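Local coordinates for protein imelysin (Bacteroides ovatus, PDB 3N8U) that probably acts in bacterial iron uptake, as imelysin-like proteins are thought to do, although its peptidase activity is not established, at residues A[22-27]-A[314-319]; A[108-113]-A[181-186]; A[169-174]-A[195-200]; A[247-252]-A[276-281]; A[324-329]-A[337-342]. One frame throughout, in Å; residues are numbered along the deposited sequence.

Contact 1 (A[22-27]-A[314-319]); sequences SSWHNY and QILNSQ
L316 reaches from helix 309-318 to the start of helix 21-47, where W24 and Y27 receive it. Its CG is anti to the backbone N (chi1 173°), which carries the branched end toward helix 21-47. CB lies in the plane of the Y27 ring, at the edge, 4.0 Å from Y27 CD2. Beyond CG the two methyls part. CD1 rests on the backbone of the other helix, 3.5 Å from W24 N. CD2 goes to the six-membered half of the indole, 3.8 Å from W24 CE3. The Y27 ring continues along helix 309-318 to I315, whose CG2 lies 3.8 Å from Y27 CE2. S23 sits at the solvent side of the contact, where its CB touches L316 O at 3.3 Å. The polar atoms of both aromatics are held elsewhere, W24 NE1 by L350 O and Y27 OH by V341 O. The helix segments cross at 119°, so the touching patch is short. Were Y27 an alanine, a gap would be likely to open beside I315 and L316, and V341 O would lose its hydroxyl partner. The contact is thus mainly apolar: L316 packs on both aromatics and I315 on Y27, the polar atoms of the two rings are hydrogen-bonded outside the contact, and polar side chains lie at one margin.

Contact 2 (A[108-113]-A[181-186]); sequences EALYAV and PFRNHI
A109 opens the contact with its backbone: its O lies 3.7 Å from I186 CD1. L110 follows and meets R183. Its CD2 stands over the centre of one guanidinium face, 3.9 Å from R183 CZ, and its CB packs on that group 3.8 Å from R183 NH2. The two side chains cross at about a right angle. R183 swings its chain away from its own N (chi1 -176°) and bends at chi2 to get there. Within its own segment R183 NH1 gives a hydrogen bond to N184 OD1, in the carbonyl plane. Y111 makes at most a weak and doubtful cation-pi approach to R183; its OH makes a hydrogen bond with E107 OE2. V113 ends the walk. CG1 lies 3.7 Å from F182 CD2, and CG2 meets I186 CD1 tip to tip at 3.8 Å. V113 and F182 also lie on helix 121-137, A109 and I186 on helix 71-102. A leucine in place of R183 would probably leave N184 OD1 without its donor and L110 without its flat support. No hydrogen bond crosses between the segments. Helix 106-111 is joined to the 181-186 turn by apolar contacts and by a leucine against a guanidinium face.

Contact 3 (A[169-174]-A[195-200]); sequences QKAAKA and MDACAE
Helix segments 169-174 and 195-200 run antiparallel at 158°, their axes 8.3 Å apart, and the CA atoms of A171 and A197 come within 4.8 Å. Alanines permit this closeness. A197 CB points at the other helix and lies 3.7 Å from A171 CA. A174 CB meets the same methyl of A197 one turn further on, at 4.0 Å. A171 CB faces C198 SG more loosely. On the solvent side a salt bridge spans the two helices. The K170 chain leaves on the side opposite its own N (chi1 -175°) and stays extended to its tip, and K170 CG passes A197 CB at 4.1 Å on the way to E200. K170 NZ donates to E200 OE1 at 2.9 Å, on the syn lone pair of that oxygen. A water accepts from K170 NZ and donates to E200 OE2, 2.9 Å from that oxygen, so both carboxylate oxygens are linked to the lysine. The inner sides of the pair continue into the bundle, with A172 on helix 121-137 and C198 on helix 71-102. Small residues at the interface allow close antiparallel packing, here the hairpin of helices 158-177 and 189-214 within a mainly helical fold, with the K170-E200 bridge at its edge.

Contact 4 (A[247-252]-A[276-281]); sequences EKNDAL and ITAREP
K248 and A278 bury the most surface here, and their CA atoms are 4.7 Å apart where the two antiparallel helices come close. K248 CB sits 3.7 Å from A278 CA. The lysine chain then passes across T277 at about a right angle, using its aliphatic length and not its charge. K248 CD lies 3.5 Å from T277 O. It also touches the P281 ring, 3.9 Å from P281 CG. A bend at chi4 (69°) turns the ammonium aside, and in the conformer given K248 NZ makes a hydrogen bond with S244 OG of its own helix. A278 CB points toward the other helix. N249 OD1 comes to 3.3 Å from A278 CB, and L252 CD2 reaches the same methyl from the next turn at 4.0 Å. T277 is the third main contributor. Its CG2 faces the lysine chain, while its OG1 is bonded to D273 O. N249 ND2 is held by L35 O of helix 21-47, which fixes the amide. The segments are inclined at 159° with axes 8.4 Å apart. No hydrogen bond joins them. The consecutive helices 223-261 and 265-283 form an antiparallel hairpin, held here by methyl, methylene and ring contacts, with K248 NZ, N249 ND2 and T277 OG1 hydrogen-bonded elsewhere and N249 OD1 buried without a partner in the model.

Contact 5 (A[324-329]-A[337-342]); sequences LEWSEG and SAQNVR
R342 and W326 both place CG between the backbone N and the carbonyl carbon, with chi1 of 66° and 59°. R342 also bends at chi3 (-88°), which swings its guanidinium back to the 324-329 segment. There R342 NH1 donates to L324 O at 2.9 Å. The donor lies in the carbonyl plane, but the oxygen is tilted from the guanidinium plane and the bond is not straight. A water at the guanidinium edge accepts from R342 NH1 at 2.8 Å and from W326 N, so one nitrogen serves two points of the loop. W326 CD1 is 3.9 Å from A338 CB, which sits near the ring plane at the edge. W326 NE1 and Q339 NE2 both donate to N301 OD1, a shared acceptor consistent with their 3.9 Å separation. A338 CB also meets L324 O, at 3.6 Å. At the other end L324 CD2 touches V341 CG2 at 3.7 Å. R342 NH2 makes a salt bridge with D38 of helix 21-47, which probably steadies the arginine. The irregular 324-329 segment is thus tied to the last turn of helix 332-339 and the type I beta turn that follows by a charged donor, a shared water and a few apolar contacts.

From the N terminus, helix 21-47 opens contact 1, which closes only at 314-319 and so encloses contacts 2, 3 and 4. Contact 2 opens at 108-113. Contact 3 opens at 169-174 before contact 2 closes at 181-186, so these two cross; their centres are about 19 Å apart. Contact 4 follows in series and joins two successive helices, 223-261 and 265-283. Contact 5 comes after contact 1 has closed and ties a short loop to helix 332-339. Contacts 1 and 5 touch directly, through Y27, I315, L324 and V341, joining the first helix to the C-terminal part. Contact 3 lies across the chain's centre from both.

Contact 1 (A[22-27]-A[314-319])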
# COMPACT_ATOMS: atom_id res chain seq x y z
N SER A 22 4.03 21.62 20.52
CA SER A 22 5.31 21.94 19.86
C SER A 22 6.02 20.67 19.40
O SER A 22 6.45 20.58 18.24
CB SER A 22 6.21 22.73 20.80
OG SER A 22 7.49 22.96 20.23
N SER A 23 6.12 19.67 20.31
CA SER A 23 6.80 18.41 20.00
C SER A 23 5.99 17.62 18.98
O SER A 23 6.56 17.00 18.07
CB SER A 23 6.99 17.58 21.25
OG SER A 23 7.86 18.23 22.16
N TRP A 24 4.65 17.65 19.10
CA TRP A 24 3.73 16.97 18.19
C TRP A 24 3.89 17.51 16.75
O TRP A 24 3.99 16.73 15.77
CB TRP A 24 2.30 17.20 18.68
CG TRP A 24 1.31 16.19 18.20
CD1 TRP A 24 0.72 16.13 16.96
CD2 TRP A 24 0.70 15.15 18.98
NE1 TRP A 24 -0.21 15.11 16.93
CE2 TRP A 24 -0.27 14.52 18.17
CE3 TRP A 24 0.84 14.73 20.32
CZ2 TRP A 24 -1.06 13.45 18.63
CZ3 TRP A 24 0.05 13.68 20.78
CH2 TRP A 24 -0.87 13.04 19.93
N HIS A 25 3.99 18.85 16.64
CA HIS A 25 4.22 19.51 15.33
C HIS A 25 5.54 19.05 14.73
O HIS A 25 5.59 18.72 13.54
CB HIS A 25 4.28 21.04 15.51
CG HIS A 25 3.01 21.65 16.00
ND1 HIS A 25 3.00 22.91 16.58
CD2 HIS A 25 1.75 21.14 16.02
CE1 HIS A 25 1.73 23.13 16.94
NE2 HIS A 25 0.94 22.11 16.61
N ASN A 26 6.61 19.00 15.54
CA ASN A 26 7.91 18.57 15.02
C ASN A 26 7.92 17.11 14.62
O ASN A 26 8.51 16.76 13.58
CB ASN A 26 9.04 18.92 15.99
CG ASN A 26 9.34 20.39 15.95
OD1 ASN A 26 9.42 21.00 14.88
ND2 ASN A 26 9.39 21.02 17.12
N TYR A 27 7.22 16.25 15.38
CA TYR A 27 7.12 14.84 14.98
C TYR A 27 6.41 14.75 13.61
O TYR A 27 6.92 14.09 12.70
CB TYR A 27 6.33 14.04 16.05
CG TYR A 27 6.72 12.57 16.15
CD1 TYR A 27 7.10 11.85 15.03
CD2 TYR A 27 6.59 11.88 17.36
CE1 TYR A 27 7.44 10.50 15.12
CE2 TYR A 27 6.91 10.53 17.45
CZ TYR A 27 7.29 9.83 16.32
OH TYR A 27 7.61 8.49 16.39
N GLN A 314 7.51 7.99 23.61
CA GLN A 314 8.84 8.30 24.15
C GLN A 314 9.59 9.30 23.24
O GLN A 314 10.23 10.24 23.75
CB GLN A 314 9.66 7.01 24.35
CG GLN A 314 10.86 7.16 25.30
CD GLN A 314 12.08 7.78 24.65
OE1 GLN A 314 12.35 7.62 23.45
NE2 GLN A 314 12.86 8.53 25.44
N ILE A 315 9.53 9.10 21.91
CA ILE A 315 10.19 9.99 20.94
C ILE A 315 9.52 11.35 20.98
O ILE A 315 10.22 12.36 20.96
CB ILE A 315 10.17 9.37 19.51
CG1 ILE A 315 11.10 8.15 19.45
CG2 ILE A 315 10.56 10.41 18.44
CD1 ILE A 315 10.81 7.19 18.33
N LEU A 316 8.18 11.39 21.05
CA LEU A 316 7.44 12.64 21.14
C LEU A 316 7.90 13.46 22.38
O LEU A 316 8.22 14.64 22.25
CB LEU A 316 5.93 12.33 21.25
CG LEU A 316 5.03 13.52 21.53
CD1 LEU A 316 4.83 14.35 20.27
CD2 LEU A 316 3.70 13.07 22.11
N ASN A 317 7.94 12.81 23.55
CA ASN A 317 8.26 13.52 24.78
C ASN A 317 9.72 13.88 24.96
O ASN A 317 10.03 14.85 25.65
CB ASN A 317 7.67 12.83 26.00
CG ASN A 317 6.15 12.84 26.00
OD1 ASN A 317 5.51 13.79 25.51
ND2 ASN A 317 5.55 11.77 26.48
N SER A 318 10.62 13.16 24.29
CA SER A 318 12.05 13.46 24.37
C SER A 318 12.58 14.18 23.13
O SER A 318 13.75 14.57 23.12
CB SER A 318 12.83 12.17 24.62
OG SER A 318 12.77 11.33 23.49
N GLN A 319 11.73 14.34 22.07
CA GLN A 319 12.12 14.99 20.79
C GLN A 319 13.36 14.34 20.18
O GLN A 319 14.18 15.03 19.55
CB GLN A 319 12.31 16.52 20.95
CG GLN A 319 11.06 17.26 21.40
CD GLN A 319 11.09 17.50 22.89
OE1 GLN A 319 12.06 18.02 23.44
NE2 GLN A 319 10.01 17.14 23.56

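Contact 2 (A[108-113]-A[181-186])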
# COMPACT_ATOMS: atom_id res chain seq x y z
N GLU A 108 -6.54 -7.09 21.78
CA GLU A 108 -5.40 -7.18 20.85
C GLU A 108 -5.90 -7.07 19.38
O GLU A 108 -5.30 -6.38 18.57
CB GLU A 108 -4.66 -8.51 21.07
CG GLU A 108 -4.04 -8.66 22.47
CD GLU A 108 -4.93 -9.22 23.57
OE1 GLU A 108 -6.17 -9.29 23.38
OE2 GLU A 108 -4.39 -9.53 24.66
N ALA A 109 -7.06 -7.68 19.08
CA ALA A 109 -7.65 -7.63 17.74
C ALA A 109 -7.95 -6.20 17.30
O ALA A 109 -7.62 -5.82 16.18
CB ALA A 109 -8.92 -8.44 17.71
N LEU A 110 -8.55 -5.39 18.20
CA LEU A 110 -8.92 -4.05 17.84
C LEU A 110 -7.71 -3.21 17.45
O LEU A 110 -7.76 -2.47 16.46
CB LEU A 110 -9.71 -3.40 18.99
CG LEU A 110 -11.05 -4.08 19.31
CD1 LEU A 110 -11.50 -3.77 20.74
CD2 LEU A 110 -12.13 -3.68 18.29
N TYR A 111 -6.59 -3.39 18.16
CA TYR A 111 -5.45 -2.56 17.84
C TYR A 111 -4.60 -3.11 16.70
O TYR A 111 -3.69 -2.44 16.25
CB TYR A 111 -4.64 -2.20 19.10
CG TYR A 111 -5.48 -1.44 20.11
CD1 TYR A 111 -5.68 -0.07 19.98
CD2 TYR A 111 -6.10 -2.10 21.17
CE1 TYR A 111 -6.46 0.64 20.90
CE2 TYR A 111 -6.88 -1.40 22.09
CZ TYR A 111 -7.07 -0.04 21.95
OH TYR A 111 -7.85 0.66 22.84
N ALA A 112 -4.96 -4.28 16.17
CA ALA A 112 -4.24 -4.93 15.07
C ALA A 112 -4.66 -4.47 13.67
O ALA A 112 -4.04 -4.86 12.67
CB ALA A 112 -4.38 -6.45 15.18
N VAL A 113 -5.74 -3.70 13.57
CA VAL A 113 -6.30 -3.28 12.30
C VAL A 113 -5.48 -2.17 11.63
O VAL A 113 -5.46 -1.04 12.14
CB VAL A 113 -7.79 -2.88 12.47
CG1 VAL A 113 -8.37 -2.37 11.17
CG2 VAL A 113 -8.62 -4.05 13.02
N PRO A 181 -16.94 1.25 10.76
CA PRO A 181 -15.59 0.85 10.35
C PRO A 181 -15.34 -0.63 10.61
O PRO A 181 -15.91 -1.23 11.53
CB PRO A 181 -14.71 1.71 11.26
CG PRO A 181 -15.50 1.74 12.58
CD PRO A 181 -16.97 1.68 12.19
N PHE A 182 -14.42 -1.24 9.83
CA PHE A 182 -14.08 -2.64 10.06
C PHE A 182 -13.57 -2.85 11.51
O PHE A 182 -13.90 -3.85 12.10
CB PHE A 182 -13.04 -3.10 9.04
CG PHE A 182 -12.29 -4.36 9.39
CD1 PHE A 182 -12.98 -5.56 9.63
CD2 PHE A 182 -10.90 -4.39 9.37
CE1 PHE A 182 -12.28 -6.74 9.94
CE2 PHE A 182 -10.20 -5.57 9.68
CZ PHE A 182 -10.90 -6.75 9.94
N ARG A 183 -12.84 -1.88 12.07
CA ARG A 183 -12.32 -2.02 13.44
C ARG A 183 -13.44 -2.39 14.46
O ARG A 183 -13.18 -3.11 15.42
CB ARG A 183 -11.59 -0.73 13.86
CG ARG A 183 -10.92 -0.82 15.23
CD ARG A 183 -11.69 -0.01 16.27
NE ARG A 183 -10.95 -0.01 17.54
CZ ARG A 183 -11.51 0.15 18.73
NH1 ARG A 183 -12.83 0.28 18.84
NH2 ARG A 183 -10.77 0.12 19.82
N ASN A 184 -14.68 -1.88 14.24
CA ASN A 184 -15.82 -2.15 15.12
C ASN A 184 -16.72 -3.28 14.66
O ASN A 184 -17.73 -3.57 15.31
CB ASN A 184 -16.62 -0.86 15.37
CG ASN A 184 -15.88 0.10 16.27
OD1 ASN A 184 -14.98 -0.31 17.01
ND2 ASN A 184 -16.16 1.38 16.13
N HIS A 185 -16.34 -3.96 13.57
CA HIS A 185 -17.15 -5.06 13.06
C HIS A 185 -16.24 -6.25 12.68
O HIS A 185 -16.51 -6.96 11.72
CB HIS A 185 -17.96 -4.57 11.85
CG HIS A 185 -18.93 -3.48 12.20
ND1 HIS A 185 -18.57 -2.15 12.10
CD2 HIS A 185 -20.19 -3.57 12.68
CE1 HIS A 185 -19.64 -1.46 12.50
NE2 HIS A 185 -20.63 -2.27 12.86
N ILE A 186 -15.17 -6.46 13.46
CA ILE A 186 -14.20 -7.53 13.20
C ILE A 186 -14.84 -8.92 13.03
O ILE A 186 -14.58 -9.57 12.02
CB ILE A 186 -13.02 -7.52 14.19
CG1 ILE A 186 -12.16 -6.25 14.01
CG2 ILE A 186 -12.15 -8.80 14.05
CD1 ILE A 186 -11.12 -6.01 15.16

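Contact 3 (A[169-174]-A[195-200])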
# COMPACT_ATOMS: atom_id res chain seq x y z
N GLN A 169 -13.64 -7.88 -8.60
CA GLN A 169 -14.79 -7.07 -8.18
C GLN A 169 -15.45 -7.65 -6.92
O GLN A 169 -15.83 -6.89 -6.03
CB GLN A 169 -15.82 -6.91 -9.32
CG GLN A 169 -15.32 -6.08 -10.52
CD GLN A 169 -14.94 -4.65 -10.16
OE1 GLN A 169 -15.73 -3.90 -9.57
NE2 GLN A 169 -13.72 -4.24 -10.52
N LYS A 170 -15.54 -8.99 -6.83
CA LYS A 170 -16.14 -9.65 -5.66
C LYS A 170 -15.35 -9.30 -4.38
O LYS A 170 -15.96 -9.05 -3.34
CB LYS A 170 -16.18 -11.17 -5.87
CG LYS A 170 -16.92 -11.92 -4.77
CD LYS A 170 -16.82 -13.42 -5.00
CE LYS A 170 -17.62 -14.20 -3.97
NZ LYS A 170 -17.66 -15.66 -4.32
N ALA A 171 -14.00 -9.28 -4.46
CA ALA A 171 -13.16 -8.98 -3.30
C ALA A 171 -13.31 -7.53 -2.89
O ALA A 171 -13.51 -7.25 -1.70
CB ALA A 171 -11.70 -9.30 -3.62
N ALA A 172 -13.29 -6.61 -3.87
CA ALA A 172 -13.45 -5.17 -3.57
C ALA A 172 -14.84 -4.92 -2.94
O ALA A 172 -14.94 -4.24 -1.90
CB ALA A 172 -13.29 -4.36 -4.84
N LYS A 173 -15.90 -5.51 -3.53
CA LYS A 173 -17.25 -5.35 -3.02
C LYS A 173 -17.39 -5.96 -1.61
O LYS A 173 -18.02 -5.35 -0.73
CB LYS A 173 -18.26 -5.99 -3.97
CG LYS A 173 -19.70 -5.88 -3.46
CD LYS A 173 -20.74 -6.32 -4.48
CE LYS A 173 -22.15 -6.38 -3.88
NZ LYS A 173 -22.44 -5.21 -3.00
N ALA A 174 -16.76 -7.13 -1.37
CA ALA A 174 -16.89 -7.80 -0.06
C ALA A 174 -16.22 -6.98 1.04
O ALA A 174 -16.74 -6.86 2.15
CB ALA A 174 -16.30 -9.20 -0.11
N MSE A 195 -12.76 -12.25 3.62
CA MSE A 195 -11.62 -13.16 3.65
C MSE A 195 -11.79 -14.22 2.57
O MSE A 195 -10.84 -14.52 1.84
CB MSE A 195 -11.45 -13.80 5.03
CG MSE A 195 -10.99 -12.77 6.05
SE MSE A 195 -10.94 -13.56 7.85
CE MSE A 195 -9.39 -14.79 7.69
N ASP A 196 -13.01 -14.78 2.45
CA ASP A 196 -13.28 -15.82 1.44
C ASP A 196 -13.02 -15.28 0.04
O ASP A 196 -12.34 -15.97 -0.77
CB ASP A 196 -14.73 -16.33 1.54
CG ASP A 196 -15.02 -17.17 2.78
OD1 ASP A 196 -14.06 -17.59 3.46
OD2 ASP A 196 -16.21 -17.42 3.05
N ALA A 197 -13.56 -14.07 -0.26
CA ALA A 197 -13.40 -13.45 -1.60
C ALA A 197 -11.91 -13.15 -1.91
O ALA A 197 -11.46 -13.36 -3.04
CB ALA A 197 -14.24 -12.19 -1.71
N CYS A 198 -11.15 -12.72 -0.91
CA CYS A 198 -9.72 -12.48 -1.13
C CYS A 198 -8.97 -13.78 -1.41
O CYS A 198 -8.09 -13.79 -2.27
CB CYS A 198 -9.11 -11.73 0.05
SG CYS A 198 -9.66 -10.00 0.18
N ALA A 199 -9.32 -14.88 -0.69
CA ALA A 199 -8.68 -16.19 -0.87
C ALA A 199 -9.01 -16.73 -2.26
O ALA A 199 -8.13 -17.28 -2.93
CB ALA A 199 -9.17 -17.17 0.20
N GLU A 200 -10.26 -16.50 -2.72
CA GLU A 200 -10.66 -16.96 -4.06
C GLU A 200 -9.90 -16.18 -5.13
O GLU A 200 -9.47 -16.75 -6.15
CB GLU A 200 -12.18 -16.78 -4.28
CG GLU A 200 -13.02 -17.74 -3.43
CD GLU A 200 -14.48 -17.35 -3.33
OE1 GLU A 200 -14.93 -16.46 -4.09
OE2 GLU A 200 -15.19 -17.92 -2.46
O HOH W 1 -17.34 -16.38 -1.23

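Contact 4 (A[247-252]-A[276-281])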
# COMPACT_ATOMS: atom_id res chain seq x y z
N GLU A 247 3.80 13.33 -5.84
CA GLU A 247 3.09 14.61 -5.83
C GLU A 247 2.25 14.76 -4.59
O GLU A 247 2.24 15.82 -3.97
CB GLU A 247 2.19 14.72 -7.07
CG GLU A 247 2.97 14.93 -8.36
CD GLU A 247 2.15 14.88 -9.64
OE1 GLU A 247 0.92 14.65 -9.56
OE2 GLU A 247 2.74 15.07 -10.72
N LYS A 248 1.54 13.69 -4.22
CA LYS A 248 0.63 13.75 -3.08
C LYS A 248 1.33 13.71 -1.73
O LYS A 248 0.84 14.32 -0.77
CB LYS A 248 -0.48 12.72 -3.22
CG LYS A 248 -1.38 13.06 -4.40
CD LYS A 248 -2.31 11.93 -4.79
CE LYS A 248 -3.27 12.38 -5.88
NZ LYS A 248 -2.57 12.62 -7.19
N ASN A 249 2.54 13.11 -1.67
CA ASN A 249 3.31 13.15 -0.42
C ASN A 249 3.91 14.55 -0.26
O ASN A 249 4.01 15.03 0.86
CB ASN A 249 4.36 12.06 -0.33
CG ASN A 249 3.79 10.74 0.13
OD1 ASN A 249 2.57 10.57 0.25
ND2 ASN A 249 4.66 9.82 0.51
N ASP A 250 4.22 15.22 -1.38
CA ASP A 250 4.69 16.61 -1.34
C ASP A 250 3.55 17.47 -0.78
O ASP A 250 3.76 18.28 0.12
CB ASP A 250 5.07 17.08 -2.76
CG ASP A 250 6.41 16.57 -3.28
OD1 ASP A 250 7.15 15.95 -2.50
OD2 ASP A 250 6.74 16.85 -4.45
N ALA A 251 2.30 17.27 -1.31
CA ALA A 251 1.14 18.03 -0.84
C ALA A 251 0.85 17.74 0.63
O ALA A 251 0.51 18.65 1.39
CB ALA A 251 -0.08 17.73 -1.70
N LEU A 252 1.04 16.49 1.06
CA LEU A 252 0.81 16.11 2.45
C LEU A 252 1.80 16.83 3.38
O LEU A 252 1.40 17.33 4.43
CB LEU A 252 0.96 14.59 2.59
CG LEU A 252 0.93 13.99 4.00
CD1 LEU A 252 -0.37 14.38 4.74
CD2 LEU A 252 1.05 12.47 3.91
N ILE A 276 -5.43 11.04 3.49
CA ILE A 276 -6.25 10.13 2.67
C ILE A 276 -5.84 10.22 1.18
O ILE A 276 -5.72 9.19 0.51
CB ILE A 276 -7.76 10.47 2.84
CG1 ILE A 276 -8.25 10.23 4.29
CG2 ILE A 276 -8.62 9.68 1.84
CD1 ILE A 276 -8.31 8.72 4.75
N THR A 277 -5.65 11.46 0.66
CA THR A 277 -5.28 11.70 -0.74
C THR A 277 -3.95 11.03 -1.08
O THR A 277 -3.84 10.37 -2.12
CB THR A 277 -5.30 13.20 -1.02
OG1 THR A 277 -6.65 13.66 -0.89
CG2 THR A 277 -4.76 13.55 -2.44
N ALA A 278 -2.98 11.14 -0.18
CA ALA A 278 -1.63 10.56 -0.41
C ALA A 278 -1.65 9.05 -0.26
O ALA A 278 -0.94 8.34 -0.99
CB ALA A 278 -0.64 11.16 0.56
N ARG A 279 -2.50 8.54 0.64
CA ARG A 279 -2.60 7.12 0.83
C ARG A 279 -3.12 6.39 -0.40
O ARG A 279 -2.75 5.23 -0.61
CB ARG A 279 -3.56 6.81 1.99
CG ARG A 279 -2.93 6.96 3.38
CD ARG A 279 -1.79 5.96 3.64
NE ARG A 279 -2.23 4.56 3.70
CZ ARG A 279 -1.42 3.56 4.06
NH1 ARG A 279 -0.14 3.79 4.32
NH2 ARG A 279 -1.90 2.32 4.16
N GLU A 280 -4.00 7.04 -1.16
CA GLU A 280 -4.65 6.38 -2.30
C GLU A 280 -3.65 5.80 -3.30
O GLU A 280 -3.69 4.58 -3.54
CB GLU A 280 -5.69 7.29 -2.98
CG GLU A 280 -6.56 6.53 -3.98
CD GLU A 280 -7.51 7.37 -4.81
OE1 GLU A 280 -7.54 8.61 -4.63
OE2 GLU A 280 -8.22 6.78 -5.66
N PRO A 281 -2.70 6.59 -3.88
CA PRO A 281 -1.76 5.97 -4.84
C PRO A 281 -0.86 4.94 -4.14
O PRO A 281 -0.53 3.94 -4.76
CB PRO A 281 -0.97 7.16 -5.41
CG PRO A 281 -1.11 8.26 -4.35
CD PRO A 281 -2.47 8.06 -3.77

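Contact 5 (A[324-329]-A[337-342])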
# COMPACT_ATOMS: atom_id res chain seq x y z
N LEU A 324 14.01 8.22 14.19
CA LEU A 324 13.14 7.95 13.02
C LEU A 324 13.94 7.48 11.82
O LEU A 324 13.35 7.02 10.84
CB LEU A 324 12.37 9.22 12.62
CG LEU A 324 11.55 9.95 13.69
CD1 LEU A 324 10.78 11.11 13.08
CD2 LEU A 324 10.65 9.02 14.42
N GLU A 325 15.26 7.69 11.84
CA GLU A 325 16.09 7.42 10.68
C GLU A 325 17.07 6.25 10.85
O GLU A 325 17.45 5.92 11.96
CB GLU A 325 16.84 8.71 10.26
CG GLU A 325 15.88 9.83 9.87
CD GLU A 325 16.53 11.16 9.55
OE1 GLU A 325 17.07 11.29 8.43
OE2 GLU A 325 16.44 12.09 10.38
N TRP A 326 17.42 5.62 9.74
CA TRP A 326 18.42 4.54 9.72
C TRP A 326 19.35 4.73 8.51
O TRP A 326 18.99 5.44 7.57
CB TRP A 326 17.75 3.16 9.68
CG TRP A 326 16.86 2.96 8.49
CD1 TRP A 326 15.53 3.25 8.41
CD2 TRP A 326 17.22 2.37 7.23
NE1 TRP A 326 15.05 2.91 7.17
CE2 TRP A 326 16.06 2.36 6.43
CE3 TRP A 326 18.44 1.90 6.68
CZ2 TRP A 326 16.06 1.85 5.12
CZ3 TRP A 326 18.43 1.39 5.39
CH2 TRP A 326 17.26 1.36 4.63
N SER A 327 20.50 4.08 8.53
CA SER A 327 21.49 4.21 7.46
C SER A 327 21.81 2.89 6.87
O SER A 327 21.75 1.87 7.56
CB SER A 327 22.77 4.84 8.00
OG SER A 327 22.50 6.08 8.63
N GLU A 328 22.22 2.88 5.58
CA GLU A 328 22.64 1.67 4.89
C GLU A 328 23.74 1.02 5.74
O GLU A 328 24.63 1.71 6.23
CB GLU A 328 23.16 1.99 3.48
CG GLU A 328 23.24 0.78 2.57
N GLY A 329 23.60 -0.27 6.00
CA GLY A 329 24.55 -0.99 6.83
C GLY A 329 24.13 -1.14 8.28
O GLY A 329 24.76 -1.92 9.01
N SER A 337 13.32 -0.74 14.03
CA SER A 337 12.95 0.18 15.12
C SER A 337 12.62 1.57 14.59
O SER A 337 11.67 2.20 15.07
CB SER A 337 14.07 0.27 16.15
OG SER A 337 14.22 -0.96 16.84
N ALA A 338 13.40 2.06 13.60
CA ALA A 338 13.15 3.36 12.98
C ALA A 338 11.85 3.30 12.16
O ALA A 338 11.00 4.19 12.26
CB ALA A 338 14.31 3.75 12.09
N GLN A 339 11.68 2.24 11.36
CA GLN A 339 10.49 2.10 10.52
C GLN A 339 9.19 2.02 11.34
O GLN A 339 8.14 2.51 10.89
CB GLN A 339 10.62 0.89 9.60
CG GLN A 339 11.75 1.08 8.60
CD GLN A 339 12.13 -0.19 7.88
OE1 GLN A 339 12.03 -1.31 8.41
NE2 GLN A 339 12.61 -0.03 6.65
N ASN A 340 9.28 1.43 12.55
CA ASN A 340 8.09 1.24 13.40
C ASN A 340 7.63 2.52 14.11
O ASN A 340 6.65 2.48 14.84
CB ASN A 340 8.35 0.11 14.43
CG ASN A 340 8.36 -1.26 13.80
OD1 ASN A 340 7.84 -1.47 12.69
ND2 ASN A 340 8.94 -2.22 14.49
N VAL A 341 8.35 3.62 13.92
CA VAL A 341 8.00 4.91 14.55
C VAL A 341 7.90 6.05 13.53
O VAL A 341 7.96 7.22 13.91
CB VAL A 341 8.96 5.26 15.71
CG1 VAL A 341 8.87 4.23 16.84
CG2 VAL A 341 10.41 5.40 15.21
N ARG A 342 7.78 5.70 12.24
CA ARG A 342 7.68 6.71 11.19
C ARG A 342 6.59 6.27 10.19
O ARG A 342 5.78 5.39 10.50
CB ARG A 342 9.05 6.87 10.49
CG ARG A 342 9.46 5.61 9.71
CD ARG A 342 10.89 5.69 9.23
NE ARG A 342 10.99 6.34 7.92
CZ ARG A 342 12.15 6.69 7.35
NH1 ARG A 342 13.29 6.58 8.02
NH2 ARG A 342 12.16 7.18 6.12
O HOH W 2 15.95 6.78 7.33